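Side-chain contacts in xylose isomerase-like TIM barrel (Anabaena variabilis ATCC 29413, PDB 2QW5), which is a putative sugar phosphate isomerase or epimerase of the xylose isomerase-like TIM-barrel family, with zinc and D-xylose bound in its barrel: residues 35-40 against 72-77; 232-237 against 268-273. All coordinates share one frame; numbering follows the deposited sequence.

Contact 1: residues 35-40 against 72-77; sequences AHIKKL and HYLDSE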
ATOM      1  N   ALA A  35     -35.786 -10.333  11.357  1.00 26.08           N
ATOM      2  CA  ALA A  35     -36.024  -9.410  12.482  1.00 25.85           C
ATOM      3  C   ALA A  35     -35.723  -7.951  12.112  1.00 26.49           C
ATOM      4  O   ALA A  35     -36.447  -7.062  12.529  1.00 25.94           O
ATOM      5  CB  ALA A  35     -35.235  -9.837  13.727  1.00 27.16           C
ATOM      6  N   HIS A  36     -34.681  -7.709  11.301  1.00 26.42           N
ATOM      7  CA  HIS A  36     -34.378  -6.347  10.810  1.00 24.91           C
ATOM      8  C   HIS A  36     -35.497  -5.848   9.909  1.00 24.76           C
ATOM      9  O   HIS A  36     -35.985  -4.735  10.080  1.00 26.34           O
ATOM     10  CB  HIS A  36     -33.071  -6.278   9.991  1.00 25.28           C
ATOM     11  CG  HIS A  36     -31.813  -6.420  10.802  1.00 25.08           C
ATOM     12  ND1 HIS A  36     -31.694  -5.940  12.088  1.00 29.04           N
ATOM     13  CD2 HIS A  36     -30.591  -6.892  10.466  1.00 27.57           C
ATOM     14  CE1 HIS A  36     -30.475  -6.189  12.536  1.00 31.55           C
ATOM     15  NE2 HIS A  36     -29.780  -6.747  11.563  1.00 24.15           N
ATOM     16  N   ILE A  37     -35.902  -6.685   8.953  1.00 25.83           N
ATOM     17  CA  ILE A  37     -36.977  -6.340   8.001  1.00 25.58           C
ATOM     18  C   ILE A  37     -38.279  -5.996   8.729  1.00 25.69           C
ATOM     19  O   ILE A  37     -38.904  -5.002   8.397  1.00 24.35           O
ATOM     20  CB  ILE A  37     -37.243  -7.461   6.973  1.00 26.21           C
ATOM     21  CG1 ILE A  37     -36.090  -7.574   5.970  1.00 27.82           C
ATOM     22  CG2 ILE A  37     -38.560  -7.205   6.194  1.00 22.01           C
ATOM     23  CD1 ILE A  37     -36.185  -8.746   5.029  1.00 21.37           C
ATOM     24  N   LYS A  38     -38.661  -6.801   9.726  1.00 22.55           N
ATOM     25  CA  LYS A  38     -39.894  -6.539  10.479  1.00 23.54           C
ATOM     26  C   LYS A  38     -39.857  -5.232  11.267  1.00 24.39           C
ATOM     27  O   LYS A  38     -40.868  -4.505  11.325  1.00 24.14           O
ATOM     28  CB  LYS A  38     -40.254  -7.721  11.387  1.00 23.30           C
ATOM     29  CG  LYS A  38     -40.743  -8.911  10.587  1.00 31.54           C
ATOM     30  CD  LYS A  38     -41.213 -10.068  11.429  1.00 27.03           C
ATOM     31  CE  LYS A  38     -41.909 -11.082  10.513  1.00 32.85           C
ATOM     32  NZ  LYS A  38     -42.438 -12.311  11.189  1.00 35.84           N
ATOM     33  N   LYS A  39     -38.697  -4.914  11.840  1.00 25.51           N
ATOM     34  CA  LYS A  39     -38.511  -3.662  12.566  1.00 23.03           C
ATOM     35  C   LYS A  39     -38.613  -2.509  11.593  1.00 21.66           C
ATOM     36  O   LYS A  39     -39.300  -1.527  11.838  1.00 22.66           O
ATOM     37  CB  LYS A  39     -37.146  -3.642  13.258  1.00 24.19           C
ATOM     38  CG  LYS A  39     -36.943  -2.450  14.262  1.00 33.17           C
ATOM     39  CD  LYS A  39     -37.815  -2.567  15.537  1.00 39.62           C
ATOM     40  CE  LYS A  39     -37.267  -1.814  16.794  1.00 43.47           C
ATOM     41  NZ  LYS A  39     -37.217  -0.310  16.741  1.00 43.32           N
ATOM     42  N   LEU A  40     -37.930  -2.649  10.460  1.00 21.19           N
ATOM     43  CA  LEU A  40     -37.895  -1.586   9.464  1.00 20.44           C
ATOM     44  C   LEU A  40     -39.262  -1.320   8.858  1.00 21.42           C
ATOM     45  O   LEU A  40     -39.622  -0.172   8.647  1.00 20.29           O
ATOM     46  CB  LEU A  40     -36.830  -1.900   8.395  1.00 17.90           C
ATOM     47  CG  LEU A  40     -35.387  -1.797   8.958  1.00 20.27           C
ATOM     48  CD1 LEU A  40     -34.369  -2.475   8.081  1.00 18.25           C
ATOM     49  CD2 LEU A  40     -34.970  -0.357   9.196  1.00 17.60           C
ATOM     50  N   HIS A  72     -38.182 -17.925   0.025  1.00 23.26           N
ATOM     51  CA  HIS A  72     -39.222 -18.783   0.599  1.00 23.22           C
ATOM     52  C   HIS A  72     -39.326 -18.652   2.113  1.00 23.73           C
ATOM     53  O   HIS A  72     -40.421 -18.702   2.645  1.00 21.18           O
ATOM     54  CB  HIS A  72     -39.068 -20.241   0.188  1.00 21.31           C
ATOM     55  CG  HIS A  72     -39.266 -20.466  -1.281  1.00 24.25           C
ATOM     56  ND1 HIS A  72     -38.784 -21.578  -1.934  1.00 32.00           N
ATOM     57  CD2 HIS A  72     -39.861 -19.701  -2.229  1.00 35.09           C
ATOM     58  CE1 HIS A  72     -39.100 -21.510  -3.215  1.00 31.89           C
ATOM     59  NE2 HIS A  72     -39.753 -20.379  -3.422  1.00 35.46           N
ATOM     60  N   TYR A  73     -38.197 -18.445   2.781  1.00 24.20           N
ATOM     61  CA  TYR A  73     -38.184 -18.253   4.232  1.00 24.89           C
ATOM     62  C   TYR A  73     -38.815 -16.892   4.612  1.00 23.91           C
ATOM     63  O   TYR A  73     -39.561 -16.791   5.602  1.00 21.27           O
ATOM     64  CB  TYR A  73     -36.751 -18.397   4.779  1.00 25.49           C
ATOM     65  CG  TYR A  73     -36.686 -18.213   6.265  1.00 26.82           C
ATOM     66  CD1 TYR A  73     -37.135 -19.229   7.121  1.00 28.76           C
ATOM     67  CD2 TYR A  73     -36.210 -17.030   6.830  1.00 23.17           C
ATOM     68  CE1 TYR A  73     -37.122 -19.062   8.518  1.00 27.75           C
ATOM     69  CE2 TYR A  73     -36.174 -16.863   8.214  1.00 23.47           C
ATOM     70  CZ  TYR A  73     -36.625 -17.885   9.046  1.00 28.60           C
ATOM     71  OH  TYR A  73     -36.581 -17.717  10.403  1.00 30.75           O
ATOM     72  N   LEU A  74     -38.503 -15.841   3.840  1.00 23.75           N
ATOM     73  CA  LEU A  74     -39.136 -14.540   4.066  1.00 23.00           C
ATOM     74  C   LEU A  74     -40.657 -14.679   3.888  1.00 23.39           C
ATOM     75  O   LEU A  74     -41.416 -14.174   4.711  1.00 23.34           O
ATOM     76  CB  LEU A  74     -38.606 -13.446   3.116  1.00 22.45           C
ATOM     77  CG  LEU A  74     -37.109 -13.033   3.062  1.00 22.68           C
ATOM     78  CD1 LEU A  74     -36.991 -11.862   2.085  1.00 26.52           C
ATOM     79  CD2 LEU A  74     -36.451 -12.706   4.373  1.00 25.49           C
ATOM     80  N   ASP A  75     -41.083 -15.416   2.858  1.00 22.74           N
ATOM     81  CA  ASP A  75     -42.533 -15.629   2.590  1.00 22.60           C
ATOM     82  C   ASP A  75     -43.203 -16.383   3.731  1.00 24.90           C
ATOM     83  O   ASP A  75     -44.267 -15.966   4.206  1.00 22.15           O
ATOM     84  CB  ASP A  75     -42.748 -16.391   1.283  1.00 23.39           C
ATOM     85  CG  ASP A  75     -42.328 -15.611   0.071  1.00 25.30           C
ATOM     86  OD1 ASP A  75     -42.149 -14.371   0.170  1.00 27.78           O
ATOM     87  OD2 ASP A  75     -42.153 -16.262  -0.983  1.00 25.06           O
ATOM     88  N   SER A  76     -42.546 -17.428   4.215  1.00 27.59           N
ATOM     89  CA  SER A  76     -43.079 -18.222   5.338  1.00 27.89           C
ATOM     90  C   SER A  76     -43.154 -17.415   6.646  1.00 29.76           C
ATOM     91  O   SER A  76     -43.966 -17.739   7.524  1.00 27.38           O
ATOM     92  CB  SER A  76     -42.289 -19.518   5.525  1.00 28.63           C
ATOM     93  OG  SER A  76     -41.020 -19.283   6.079  1.00 28.73           O
ATOM     94  N   GLU A  77     -42.326 -16.377   6.780  1.00 27.55           N
ATOM     95  CA  GLU A  77     -42.398 -15.459   7.934  1.00 28.06           C
ATOM     96  C   GLU A  77     -43.414 -14.296   7.818  1.00 28.67           C
ATOM     97  O   GLU A  77     -43.366 -13.366   8.626  1.00 29.63           O
ATOM     98  CB  GLU A  77     -40.970 -14.919   8.249  1.00 30.30           C
ATOM     99  CG  GLU A  77     -40.031 -15.978   8.834  1.00 29.85           C
ATOM    100  CD  GLU A  77     -40.437 -16.382  10.272  1.00 35.37           C
ATOM    101  OE1 GLU A  77     -40.445 -15.515  11.161  1.00 46.36           O
ATOM    102  OE2 GLU A  77     -40.765 -17.561  10.500  1.00 37.60           O
TER
HETATM  103  O   HOH W   1     -40.671 -13.342  12.768  1.00 45.46           O
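Leu74 and Glu77 face Ile37 and Lys38 where two successive outer helices of a TIM barrel, 27-42 and 60-76, lie side by side. Taking helix 60-76 toward its C-terminal end, Tyr73 comes first. Its side chain packs on Arg30, Arg31 and Val34, in the turn of helix 27-42 just before residue 35, and CG of Glu77 lies over the rim of one face of the Tyr73 ring, 3.9 Å above the plane. Leu74 makes the apolar half of the contact. Its CG is anti to the carbonyl carbon (chi1 -59°), and from there the CD2 branch reaches CD1 of Ile37 at 4.0 Å, the two side chains crossing at about a right angle. Ile37 itself rests on Phe48 of strand 47-51 and on Leu79, so this pair joins the buried layer between barrel and helices. Ser76 turns back on its own helix: its OG donates to Tyr73 O at 2.9 Å, from the same face of that carbonyl as the backbone N of Glu77, so Tyr73 O is gripped twice. At Glu77 the backbone turns out of the helix, and Lys38 comes to its backbone as well as to its acid. The extended lysine chain carries NZ to Glu77 O at 2.9 Å, in the carbonyl plane with a C=O...N angle of 149°. The positive NZ probably also interacts favourably with the partial negative charge at this C-terminal end of helix 60-76. The glutamate chain bends at chi2 (-70°), and its OE1 stays 3.8 Å from Lys38 NZ, a long salt bridge. One water fills in for a closer bridge, accepting from Lys38 NZ at 2.6 Å and donating to Glu77 OE1 at 2.7 Å.

Contact 2: residues 232-237 against 268-273; sequences TQVEYL and TPIVKV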
ATOM      1  N   THR A 232     -31.759  18.082 -17.597  1.00 18.43           N
ATOM      2  CA  THR A 232     -31.725  17.621 -18.980  1.00 17.72           C
ATOM      3  C   THR A 232     -31.405  16.108 -19.082  1.00 20.65           C
ATOM      4  O   THR A 232     -31.943  15.395 -19.955  1.00 19.77           O
ATOM      5  CB  THR A 232     -30.688  18.361 -19.864  1.00 18.15           C
ATOM      6  OG1 THR A 232     -29.345  18.008 -19.487  1.00 18.61           O
ATOM      7  CG2 THR A 232     -30.865  19.823 -19.806  1.00 22.26           C
ATOM      8  N   GLN A 233     -30.476  15.641 -18.232  1.00 20.54           N
ATOM      9  CA  GLN A 233     -30.097  14.226 -18.190  1.00 19.57           C
ATOM     10  C   GLN A 233     -31.278  13.366 -17.672  1.00 18.70           C
ATOM     11  O   GLN A 233     -31.557  12.298 -18.241  1.00 19.01           O
ATOM     12  CB  GLN A 233     -28.835  14.035 -17.331  1.00 18.47           C
ATOM     13  CG  GLN A 233     -27.594  14.660 -17.928  1.00 20.88           C
ATOM     14  CD  GLN A 233     -26.385  14.747 -16.973  1.00 17.43           C
ATOM     15  OE1 GLN A 233     -26.522  14.942 -15.751  1.00 19.05           O
ATOM     16  NE2 GLN A 233     -25.193  14.664 -17.554  1.00 20.64           N
ATOM     17  N   VAL A 234     -31.953  13.814 -16.610  1.00 20.88           N
ATOM     18  CA  VAL A 234     -33.146  13.111 -16.098  1.00 18.04           C
ATOM     19  C   VAL A 234     -34.248  12.975 -17.172  1.00 19.91           C
ATOM     20  O   VAL A 234     -34.763  11.866 -17.433  1.00 21.34           O
ATOM     21  CB  VAL A 234     -33.722  13.751 -14.783  1.00 16.81           C
ATOM     22  CG1 VAL A 234     -35.066  13.160 -14.451  1.00 16.84           C
ATOM     23  CG2 VAL A 234     -32.768  13.545 -13.634  1.00 20.89           C
ATOM     24  N   GLU A 235     -34.591  14.091 -17.807  1.00 21.32           N
ATOM     25  CA  GLU A 235     -35.603  14.089 -18.877  1.00 26.75           C
ATOM     26  C   GLU A 235     -35.193  13.171 -20.046  1.00 23.87           C
ATOM     27  O   GLU A 235     -36.025  12.446 -20.568  1.00 22.00           O
ATOM     28  CB  GLU A 235     -35.899  15.530 -19.345  1.00 29.04           C
ATOM     29  CG  GLU A 235     -36.544  16.412 -18.234  1.00 36.20           C
ATOM     30  CD  GLU A 235     -36.538  17.950 -18.509  1.00 40.38           C
ATOM     31  OE1 GLU A 235     -35.849  18.453 -19.448  1.00 56.81           O
ATOM     32  OE2 GLU A 235     -37.234  18.657 -17.741  1.00 52.58           O
ATOM     33  N   TYR A 236     -33.911  13.174 -20.416  1.00 23.86           N
ATOM     34  CA  TYR A 236     -33.409  12.309 -21.487  1.00 23.84           C
ATOM     35  C   TYR A 236     -33.550  10.821 -21.128  1.00 22.61           C
ATOM     36  O   TYR A 236     -34.002  10.020 -21.927  1.00 21.45           O
ATOM     37  CB  TYR A 236     -31.949  12.640 -21.807  1.00 24.32           C
ATOM     38  CG  TYR A 236     -31.336  11.709 -22.820  1.00 28.89           C
ATOM     39  CD1 TYR A 236     -31.700  11.792 -24.161  1.00 32.56           C
ATOM     40  CD2 TYR A 236     -30.418  10.718 -22.440  1.00 32.56           C
ATOM     41  CE1 TYR A 236     -31.145  10.931 -25.103  1.00 37.96           C
ATOM     42  CE2 TYR A 236     -29.861   9.839 -23.386  1.00 29.17           C
ATOM     43  CZ  TYR A 236     -30.230   9.966 -24.711  1.00 33.61           C
ATOM     44  OH  TYR A 236     -29.721   9.128 -25.660  1.00 37.35           O
ATOM     45  N   LEU A 237     -33.162  10.461 -19.907  1.00 25.03           N
ATOM     46  CA  LEU A 237     -33.227   9.072 -19.469  1.00 21.89           C
ATOM     47  C   LEU A 237     -34.639   8.542 -19.458  1.00 19.83           C
ATOM     48  O   LEU A 237     -34.866   7.413 -19.918  1.00 20.02           O
ATOM     49  CB  LEU A 237     -32.522   8.883 -18.106  1.00 21.77           C
ATOM     50  CG  LEU A 237     -30.983   8.975 -18.225  1.00 19.16           C
ATOM     51  CD1 LEU A 237     -30.341   9.182 -16.869  1.00 18.07           C
ATOM     52  CD2 LEU A 237     -30.359   7.761 -18.968  1.00 15.60           C
ATOM     53  N   THR A 268     -37.144  17.051  -7.601  1.00 22.84           N
ATOM     54  CA  THR A 268     -38.182  17.658  -8.452  1.00 22.81           C
ATOM     55  C   THR A 268     -38.198  17.108  -9.893  1.00 22.65           C
ATOM     56  O   THR A 268     -39.240  16.648 -10.330  1.00 23.93           O
ATOM     57  CB  THR A 268     -38.150  19.189  -8.414  1.00 22.74           C
ATOM     58  OG1 THR A 268     -38.461  19.591  -7.075  1.00 25.64           O
ATOM     59  CG2 THR A 268     -39.159  19.777  -9.406  1.00 24.70           C
ATOM     60  N   PRO A 269     -37.045  17.115 -10.608  1.00 24.85           N
ATOM     61  CA  PRO A 269     -37.081  16.566 -11.968  1.00 22.03           C
ATOM     62  C   PRO A 269     -37.372  15.067 -12.058  1.00 23.72           C
ATOM     63  O   PRO A 269     -37.985  14.615 -13.041  1.00 22.35           O
ATOM     64  CB  PRO A 269     -35.696  16.909 -12.533  1.00 25.73           C
ATOM     65  CG  PRO A 269     -34.848  17.211 -11.358  1.00 29.76           C
ATOM     66  CD  PRO A 269     -35.729  17.685 -10.270  1.00 22.41           C
ATOM     67  N   ILE A 270     -36.958  14.312 -11.040  1.00 20.58           N
ATOM     68  CA  ILE A 270     -37.138  12.868 -11.003  1.00 22.60           C
ATOM     69  C   ILE A 270     -38.594  12.491 -10.780  1.00 23.34           C
ATOM     70  O   ILE A 270     -39.126  11.668 -11.518  1.00 20.68           O
ATOM     71  CB  ILE A 270     -36.249  12.207  -9.899  1.00 24.74           C
ATOM     72  CG1 ILE A 270     -34.756  12.304 -10.305  1.00 22.31           C
ATOM     73  CG2 ILE A 270     -36.646  10.747  -9.680  1.00 19.04           C
ATOM     74  CD1 ILE A 270     -33.775  11.932  -9.180  1.00 23.59           C
ATOM     75  N   VAL A 271     -39.229  13.081  -9.762  1.00 25.66           N
ATOM     76  CA  VAL A 271     -40.641  12.750  -9.443  1.00 28.33           C
ATOM     77  C   VAL A 271     -41.612  13.040 -10.631  1.00 28.65           C
ATOM     78  O   VAL A 271     -42.599  12.355 -10.769  1.00 27.90           O
ATOM     79  CB  VAL A 271     -41.148  13.362  -8.099  1.00 29.60           C
ATOM     80  CG1 VAL A 271     -40.272  12.878  -6.942  1.00 28.66           C
ATOM     81  CG2 VAL A 271     -41.196  14.853  -8.162  1.00 31.92           C
ATOM     82  N   LYS A 272     -41.279  13.995 -11.499  1.00 28.86           N
ATOM     83  CA  LYS A 272     -42.055  14.259 -12.702  1.00 30.74           C
ATOM     84  C   LYS A 272     -42.123  13.101 -13.679  1.00 30.21           C
ATOM     85  O   LYS A 272     -43.143  12.951 -14.325  1.00 29.49           O
ATOM     86  CB  LYS A 272     -41.511  15.478 -13.466  1.00 33.60           C
ATOM     87  CG  LYS A 272     -41.803  16.789 -12.745  1.00 42.89           C
ATOM     88  CD  LYS A 272     -41.142  18.059 -13.337  1.00 42.12           C
ATOM     89  CE  LYS A 272     -41.404  19.266 -12.381  1.00 49.48           C
ATOM     90  NZ  LYS A 272     -40.729  20.531 -12.786  1.00 50.43           N
ATOM     91  N   VAL A 273     -41.051  12.314 -13.804  1.00 25.89           N
ATOM     92  CA  VAL A 273     -40.949  11.228 -14.799  1.00 26.81           C
ATOM     93  C   VAL A 273     -40.707   9.806 -14.287  1.00 26.61           C
ATOM     94  O   VAL A 273     -40.696   8.888 -15.076  1.00 28.74           O
ATOM     95  CB  VAL A 273     -39.804  11.523 -15.803  1.00 23.44           C
ATOM     96  CG1 VAL A 273     -39.974  12.934 -16.408  1.00 24.82           C
ATOM     97  CG2 VAL A 273     -38.419  11.385 -15.133  1.00 24.65           C
TER
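Val234 points from helix 227-240 at Pro269, Ile270 and Val273 of helix 263-273, the next helix on the outside of the TIM barrel. The short segments run nearly parallel, their axes 9.4 Å apart at an angle of 14°. From CB, which faces the partner helix, the valine forks. CG1 lies anti to the backbone N (chi1 170°) and takes the larger share. CG1 of Val234 sits 3.6 Å from the backbone O of Pro269, with CB of Pro269 a little farther away. The same CG1 of Val234 is 4.0 Å from CA of Ile270. One turn on, CG2 of Val273 approaches CG1 of Val234 to 3.9 Å. CG2 of Val234, the other branch, meets CG1 of Ile270 at 4.1 Å, the two side chains crossing at about a right angle. Beneath lies the barrel: Val234 and Val273 both touch Leu243, and Ile270 touches Val246, on strand 243-248, while Ile270 and Pro269 also pack on Phe230. The contact is van der Waals packing, and the burial of Val234, Pro269 and Ile270 is consistent with a hydrophobic contribution; with neither a hydrogen bond nor a salt bridge between the two segments, it depends on shape and apolar surface.

From the N terminus, the chain first passes through helix 27-42, strand 47-51 and helix 60-76; contact 1 closes that loop by bringing the two helices together outside the strand. Much later, helix 227-240, strand 243-248 and helix 263-273 repeat the same helix-strand-helix course, and contact 2 closes it. The loops follow in series, neither nesting nor crossing. The centres of contacts 1 and 2 are about 34 Å apart, with nearest atoms about 20 Å apart, so they secure separate sectors of the helical layer around one closed eight-stranded barrel: contact 1 beside the second strand, contact 2 beside the seventh. Contact 1 lies away from the zinc and xylose sites, whereas the side chain of Ile270 in contact 2 is about 12 Å from the zinc ion.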